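PDB 6ITX: fiber protein from Duck adenovirus 1, which forms the receptor-binding fibre of the adenovirus capsid, whose C-terminal head domain, the part described here, probably attaches the virion to host cells. Local coordinates for residues Ala120-Tyr125 against Ile141-Gly146; Thr234-Met239 against Pro285-Leu290. All blocks are in the same frame, centred on the assembly; numbering follows the deposited sequence.

Contact 1 of 2, residues Ala120-Tyr125 against Ile141-Gly146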
ATOM      1  N   ALA A 120     -23.160  14.940   0.336  1.00 34.09           N
ATOM      2  CA  ALA A 120     -22.286  15.959   0.885  1.00 34.44           C
ATOM      3  C   ALA A 120     -21.513  16.601  -0.252  1.00 38.05           C
ATOM      4  O   ALA A 120     -21.300  15.999  -1.314  1.00 39.94           O
ATOM      5  CB  ALA A 120     -21.330  15.375   1.930  1.00 32.76           C
ATOM      6  N   LYS A 121     -21.103  17.840  -0.033  1.00 32.55           N
ATOM      7  CA  LYS A 121     -20.180  18.482  -0.948  1.00 39.70           C
ATOM      8  C   LYS A 121     -18.883  18.744  -0.208  1.00 36.57           C
ATOM      9  O   LYS A 121     -18.896  19.212   0.936  1.00 43.18           O
ATOM     10  CB  LYS A 121     -20.794  19.744  -1.565  1.00 40.95           C
ATOM     11  CG  LYS A 121     -22.011  19.287  -2.414  1.00 43.08           C
ATOM     12  CD  LYS A 121     -22.894  20.337  -3.048  1.00 54.91           C
ATOM     13  CE  LYS A 121     -22.375  20.694  -4.428  1.00 61.05           C
ATOM     14  NZ  LYS A 121     -21.653  22.024  -4.419  1.00 63.51           N
ATOM     15  N   VAL A 122     -17.776  18.370  -0.836  1.00 34.37           N
ATOM     16  CA  VAL A 122     -16.475  18.320  -0.193  1.00 32.83           C
ATOM     17  C   VAL A 122     -15.443  18.911  -1.148  1.00 39.41           C
ATOM     18  O   VAL A 122     -15.758  19.285  -2.279  1.00 38.72           O
ATOM     19  CB  VAL A 122     -16.078  16.886   0.229  1.00 32.66           C
ATOM     20  CG1 VAL A 122     -17.151  16.267   1.165  1.00 37.17           C
ATOM     21  CG2 VAL A 122     -15.843  16.015  -0.980  1.00 27.17           C
ATOM     22  N   ALA A 123     -14.204  19.017  -0.667  1.00 35.60           N
ATOM     23  CA  ALA A 123     -13.094  19.503  -1.468  1.00 32.67           C
ATOM     24  C   ALA A 123     -12.042  18.410  -1.583  1.00 36.18           C
ATOM     25  O   ALA A 123     -11.867  17.598  -0.665  1.00 37.34           O
ATOM     26  CB  ALA A 123     -12.489  20.770  -0.870  1.00 31.80           C
ATOM     27  N   GLY A 124     -11.344  18.380  -2.718  1.00 31.94           N
ATOM     28  CA  GLY A 124     -10.428  17.289  -2.973  1.00 32.55           C
ATOM     29  C   GLY A 124      -9.293  17.643  -3.909  1.00 35.36           C
ATOM     30  O   GLY A 124      -9.378  18.576  -4.715  1.00 33.08           O
ATOM     31  N   TYR A 125      -8.227  16.851  -3.800  1.00 35.55           N
ATOM     32  CA  TYR A 125      -7.085  16.906  -4.701  1.00 35.89           C
ATOM     33  C   TYR A 125      -6.622  15.489  -4.997  1.00 35.37           C
ATOM     34  O   TYR A 125      -6.361  14.717  -4.073  1.00 40.66           O
ATOM     35  CB  TYR A 125      -5.934  17.700  -4.091  1.00 31.36           C
ATOM     36  CG  TYR A 125      -4.787  17.817  -5.037  1.00 35.01           C
ATOM     37  CD1 TYR A 125      -4.967  18.409  -6.284  1.00 40.80           C
ATOM     38  CD2 TYR A 125      -3.521  17.337  -4.708  1.00 31.69           C
ATOM     39  CE1 TYR A 125      -3.909  18.535  -7.177  1.00 39.47           C
ATOM     40  CE2 TYR A 125      -2.453  17.459  -5.589  1.00 29.18           C
ATOM     41  CZ  TYR A 125      -2.659  18.061  -6.822  1.00 36.50           C
ATOM     42  OH  TYR A 125      -1.637  18.190  -7.729  1.00 40.93           O
ATOM     43  N   ILE A 141      -8.991  14.552   0.734  1.00 28.44           N
ATOM     44  CA  ILE A 141     -10.348  15.083   0.835  1.00 28.03           C
ATOM     45  C   ILE A 141     -10.442  15.985   2.054  1.00 34.28           C
ATOM     46  O   ILE A 141      -9.940  15.636   3.129  1.00 35.45           O
ATOM     47  CB  ILE A 141     -11.393  13.951   0.924  1.00 32.65           C
ATOM     48  CG1 ILE A 141     -11.313  13.075  -0.323  1.00 27.59           C
ATOM     49  CG2 ILE A 141     -12.829  14.520   1.113  1.00 31.65           C
ATOM     50  CD1 ILE A 141     -11.674  13.849  -1.563  1.00 32.35           C
ATOM     51  N   LYS A 142     -11.091  17.144   1.892  1.00 34.95           N
ATOM     52  CA  LYS A 142     -11.379  18.049   3.001  1.00 34.59           C
ATOM     53  C   LYS A 142     -12.872  18.322   3.049  1.00 35.37           C
ATOM     54  O   LYS A 142     -13.480  18.598   2.011  1.00 35.78           O
ATOM     55  CB  LYS A 142     -10.626  19.364   2.858  1.00 36.32           C
ATOM     56  CG  LYS A 142     -10.811  20.273   4.045  1.00 39.10           C
ATOM     57  CD  LYS A 142      -9.855  21.435   3.958  1.00 40.50           C
ATOM     58  CE  LYS A 142     -10.283  22.585   4.849  1.00 40.68           C
ATOM     59  NZ  LYS A 142      -9.303  23.711   4.651  1.00 46.74           N
ATOM     60  N   ALA A 143     -13.457  18.270   4.243  1.00 30.51           N
ATOM     61  CA  ALA A 143     -14.895  18.453   4.365  1.00 30.19           C
ATOM     62  C   ALA A 143     -15.252  19.325   5.570  1.00 34.73           C
ATOM     63  O   ALA A 143     -14.497  19.440   6.541  1.00 34.51           O
ATOM     64  CB  ALA A 143     -15.603  17.104   4.469  1.00 32.68           C
ATOM     65  N   THR A 144     -16.432  19.946   5.494  1.00 32.39           N
ATOM     66  CA  THR A 144     -16.995  20.703   6.604  1.00 32.93           C
ATOM     67  C   THR A 144     -18.395  20.199   6.919  1.00 30.71           C
ATOM     68  O   THR A 144     -19.127  19.742   6.037  1.00 33.42           O
ATOM     69  CB  THR A 144     -17.059  22.215   6.311  1.00 35.82           C
ATOM     70  OG1 THR A 144     -17.914  22.458   5.187  1.00 39.75           O
ATOM     71  CG2 THR A 144     -15.680  22.781   6.032  1.00 34.44           C
ATOM     72  N   ALA A 145     -18.773  20.299   8.190  1.00 32.90           N
ATOM     73  CA  ALA A 145     -20.124  19.897   8.572  1.00 31.97           C
ATOM     74  C   ALA A 145     -21.167  20.776   7.895  1.00 33.82           C
ATOM     75  O   ALA A 145     -22.267  20.299   7.562  1.00 34.23           O
ATOM     76  CB  ALA A 145     -20.285  19.945  10.089  1.00 29.24           C
ATOM     77  N   GLY A 146     -20.827  22.048   7.661  1.00 32.82           N
ATOM     78  CA  GLY A 146     -21.773  22.956   7.031  1.00 33.92           C
ATOM     79  C   GLY A 146     -22.201  22.465   5.668  1.00 37.76           C
ATOM     80  O   GLY A 146     -23.375  22.557   5.302  1.00 32.61           O
TER
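A123 and K142 are joined by their main chains in both directions: A123 N donates to K142 O at 2.8 Å, and K142 N donates to A123 O at 2.7 Å. A123 O also takes a CA-H...O contact from I141 CA at 3.3 Å, so a single acceptor is engaged by two neighbouring residues of the facing strand. These bonds belong to the antiparallel hairpin of strands 118-131 and 134-144, in which A123 with K142 is a hydrogen-bonded pair and G124 with I141 a non-hydrogen-bonded one. Apolar packing occupies the face shared by V122, I141 and A143. The two branches of V122 divide the work: CG1 meets A143 CB at 3.7 Å, while CG2 crosses the CG2 branch of I141 at 4.0 Å. With CG1 of I141 anti to its carbonyl carbon and chi2 at -64°, the chain turns back toward the partner strand, and CD1 comes to rest 3.9 Å from G124 CA. F161 and L163 of strand 160-165 pack on I141, and W148 on V122.

Contact 2 of 2, residues Thr234-Met239 against Pro285-Leu290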
ATOM      1  N   THR A 234      -7.286  14.288  10.065  1.00 27.51           N
ATOM      2  CA  THR A 234      -7.328  15.232  11.166  1.00 31.16           C
ATOM      3  C   THR A 234      -8.526  16.163  10.991  1.00 34.86           C
ATOM      4  O   THR A 234      -9.298  16.052  10.029  1.00 34.86           O
ATOM      5  CB  THR A 234      -6.033  16.019  11.250  1.00 29.86           C
ATOM      6  OG1 THR A 234      -6.054  16.781  12.453  1.00 33.83           O
ATOM      7  CG2 THR A 234      -5.899  16.942  10.048  1.00 26.72           C
ATOM      8  N   GLY A 235      -8.685  17.092  11.928  1.00 31.78           N
ATOM      9  CA  GLY A 235      -9.801  18.014  11.841  1.00 31.22           C
ATOM     10  C   GLY A 235      -9.957  18.817  13.116  1.00 31.34           C
ATOM     11  O   GLY A 235      -9.039  18.887  13.937  1.00 33.20           O
ATOM     12  N   THR A 236     -11.138  19.424  13.258  1.00 27.06           N
ATOM     13  CA  THR A 236     -11.449  20.232  14.429  1.00 29.51           C
ATOM     14  C   THR A 236     -11.227  19.433  15.710  1.00 28.07           C
ATOM     15  O   THR A 236     -11.333  18.208  15.729  1.00 32.25           O
ATOM     16  CB  THR A 236     -12.894  20.739  14.337  1.00 31.49           C
ATOM     17  OG1 THR A 236     -13.130  21.284  13.029  1.00 35.96           O
ATOM     18  CG2 THR A 236     -13.171  21.808  15.358  1.00 20.33           C
ATOM     19  N   THR A 237     -10.948  20.149  16.800  1.00 32.37           N
ATOM     20  CA  THR A 237     -10.404  19.533  18.006  1.00 34.27           C
ATOM     21  C   THR A 237     -11.343  18.487  18.606  1.00 40.18           C
ATOM     22  O   THR A 237     -10.900  17.390  18.986  1.00 52.82           O
ATOM     23  CB  THR A 237     -10.053  20.604  19.035  1.00 35.81           C
ATOM     24  OG1 THR A 237      -8.775  21.169  18.704  1.00 43.35           O
ATOM     25  CG2 THR A 237     -10.001  20.015  20.441  1.00 38.63           C
ATOM     26  N   GLY A 238     -12.621  18.768  18.694  1.00 27.30           N
ATOM     27  CA  GLY A 238     -13.216  17.604  19.334  1.00 25.92           C
ATOM     28  C   GLY A 238     -13.632  16.431  18.454  1.00 30.91           C
ATOM     29  O   GLY A 238     -14.460  15.638  18.908  1.00 32.00           O
ATOM     30  N   MET A 239     -13.116  16.267  17.229  1.00 27.33           N
ATOM     31  CA  MET A 239     -13.627  15.188  16.374  1.00 31.06           C
ATOM     32  C   MET A 239     -13.252  13.794  16.908  1.00 32.43           C
ATOM     33  O   MET A 239     -14.051  12.855  16.804  1.00 29.49           O
ATOM     34  CB  MET A 239     -13.137  15.372  14.932  1.00 26.98           C
ATOM     35  CG  MET A 239     -13.803  16.550  14.194  1.00 35.18           C
ATOM     36  SD  MET A 239     -15.632  16.500  14.252  1.00 37.69           S
ATOM     37  CE  MET A 239     -15.941  15.091  13.183  1.00 36.04           C
ATOM     38  N   PRO A 285     -20.641  25.222  11.386  1.00 33.82           N
ATOM     39  CA  PRO A 285     -20.369  24.756  10.020  1.00 32.78           C
ATOM     40  C   PRO A 285     -18.903  24.664   9.693  1.00 31.80           C
ATOM     41  O   PRO A 285     -18.540  23.866   8.829  1.00 35.82           O
ATOM     42  CB  PRO A 285     -21.069  25.797   9.148  1.00 25.72           C
ATOM     43  CG  PRO A 285     -21.049  27.033   9.983  1.00 35.53           C
ATOM     44  CD  PRO A 285     -21.230  26.567  11.401  1.00 37.31           C
ATOM     45  N   ASN A 286     -18.052  25.441  10.353  1.00 36.39           N
ATOM     46  CA  ASN A 286     -16.617  25.467  10.086  1.00 36.47           C
ATOM     47  C   ASN A 286     -15.872  24.270  10.681  1.00 37.53           C
ATOM     48  O   ASN A 286     -14.653  24.148  10.478  1.00 36.68           O
ATOM     49  CB  ASN A 286     -16.019  26.771  10.633  1.00 45.26           C
ATOM     50  CG  ASN A 286     -16.264  26.947  12.155  1.00 47.20           C
ATOM     51  OD1 ASN A 286     -17.421  26.921  12.637  1.00 44.96           O
ATOM     52  ND2 ASN A 286     -15.176  27.119  12.906  1.00 39.73           N
ATOM     53  N   THR A 287     -16.557  23.418  11.444  1.00 34.23           N
ATOM     54  CA  THR A 287     -15.980  22.139  11.819  1.00 34.56           C
ATOM     55  C   THR A 287     -15.601  21.368  10.561  1.00 39.52           C
ATOM     56  O   THR A 287     -16.370  21.317   9.589  1.00 31.65           O
ATOM     57  CB  THR A 287     -16.966  21.334  12.649  1.00 29.62           C
ATOM     58  OG1 THR A 287     -17.360  22.107  13.784  1.00 38.29           O
ATOM     59  CG2 THR A 287     -16.328  20.055  13.112  1.00 28.51           C
ATOM     60  N   PHE A 288     -14.405  20.769  10.583  1.00 38.49           N
ATOM     61  CA  PHE A 288     -13.820  20.189   9.386  1.00 34.09           C
ATOM     62  C   PHE A 288     -13.055  18.914   9.709  1.00 40.08           C
ATOM     63  O   PHE A 288     -12.608  18.687  10.844  1.00 39.12           O
ATOM     64  CB  PHE A 288     -12.863  21.156   8.721  1.00 31.34           C
ATOM     65  CG  PHE A 288     -11.517  21.227   9.405  1.00 32.92           C
ATOM     66  CD1 PHE A 288     -11.380  21.861  10.630  1.00 33.48           C
ATOM     67  CD2 PHE A 288     -10.396  20.657   8.829  1.00 31.44           C
ATOM     68  CE1 PHE A 288     -10.153  21.937  11.260  1.00 26.88           C
ATOM     69  CE2 PHE A 288      -9.160  20.728   9.470  1.00 35.08           C
ATOM     70  CZ  PHE A 288      -9.044  21.374  10.680  1.00 25.90           C
ATOM     71  N   PHE A 289     -12.903  18.081   8.679  1.00 36.65           N
ATOM     72  CA  PHE A 289     -11.913  17.022   8.666  1.00 31.82           C
ATOM     73  C   PHE A 289     -11.122  17.130   7.367  1.00 32.60           C
ATOM     74  O   PHE A 289     -11.577  17.725   6.376  1.00 28.02           O
ATOM     75  CB  PHE A 289     -12.536  15.616   8.872  1.00 30.63           C
ATOM     76  CG  PHE A 289     -13.336  15.063   7.685  1.00 30.57           C
ATOM     77  CD1 PHE A 289     -12.702  14.585   6.534  1.00 30.54           C
ATOM     78  CD2 PHE A 289     -14.712  14.932   7.769  1.00 26.04           C
ATOM     79  CE1 PHE A 289     -13.441  14.044   5.479  1.00 31.86           C
ATOM     80  CE2 PHE A 289     -15.453  14.391   6.725  1.00 26.52           C
ATOM     81  CZ  PHE A 289     -14.826  13.946   5.581  1.00 27.54           C
ATOM     82  N   LEU A 290      -9.904  16.586   7.407  1.00 31.63           N
ATOM     83  CA  LEU A 290      -8.964  16.709   6.296  1.00 28.15           C
ATOM     84  C   LEU A 290      -8.069  15.477   6.314  1.00 30.89           C
ATOM     85  O   LEU A 290      -7.254  15.299   7.230  1.00 33.43           O
ATOM     86  CB  LEU A 290      -8.152  18.001   6.405  1.00 29.40           C
ATOM     87  CG  LEU A 290      -6.895  18.132   5.535  1.00 28.85           C
ATOM     88  CD1 LEU A 290      -7.262  18.430   4.098  1.00 33.46           C
ATOM     89  CD2 LEU A 290      -5.973  19.190   6.082  1.00 24.27           C
TER
HETATM   90  O   HOH W   1     -12.750  23.913  12.964  1.00 33.06           O
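F288 and T236 exchange two hydrogen bonds: T236 N donates to F288 O at 2.9 Å, and F288 N donates to the side-chain oxygen T236 OG1 at 2.8 Å. They continue an antiparallel pairing of strands 226-235 and 288-299 past its last bridge, with a threonine hydroxyl standing in for the main-chain acceptor where 234-239 leaves the sheet. The torsion of T236, with OG1 anti to the carbonyl carbon and beside the backbone N (chi1 -48°), aims the oxygen at F288. A water hydrogen-bonded to T236 OG1 donates to N286 O, tying the hydroxyl to the loop before the strand. Within the sheet proper, T234 and L290 form a hydrogen-bonded pair. T234 N donates to L290 O at 3.0 Å, and L290 N returns a 2.7 Å bond to T234 O. The same L290 O accepts a hydrogen bond from N206 of the second subunit, which places this end of the pairing at a subunit boundary. G235 faces F289 as the non-hydrogen-bonded pair, their CA atoms 3.9 Å apart.

Packing contacts flank these bonds. The F288 ring folds back over the partner chain and receives G235 CA on one face, a CH-pi contact 3.8 Å from the ring centroid and 18° off its normal. The water that bridges T236 and N286 lies in the plane of this ring, at its edge. F289 turns its ring away from 234-239 to meet F278 at about 45°. M239, its chain bent at chi2 and chi3, crosses T287 obliquely and sets SD 3.8 Å from T287 CG2.

How the contacts relate
Contacts 1 and 2 lie in one sheet, separated by the pairing of strand 134-144 with strand 288-299. The strand order is thus 118-131, 134-144, 288-299 and 226-235. A143 N to F289 O, at 2.9 Å, is a probable hydrogen bond across that intervening pairing, and A145 N to T287 O is another. Contact 1 is buried, its centre about 12 Å from the centre of the chain, against about 20 Å for the centre of contact 2. Its chemistry is that of regular pairing with small and branched aliphatic side chains. Toward the periphery, contact 2 is partly buried and recruits a hydroxyl, a water and an aromatic face as the strands give way to loops.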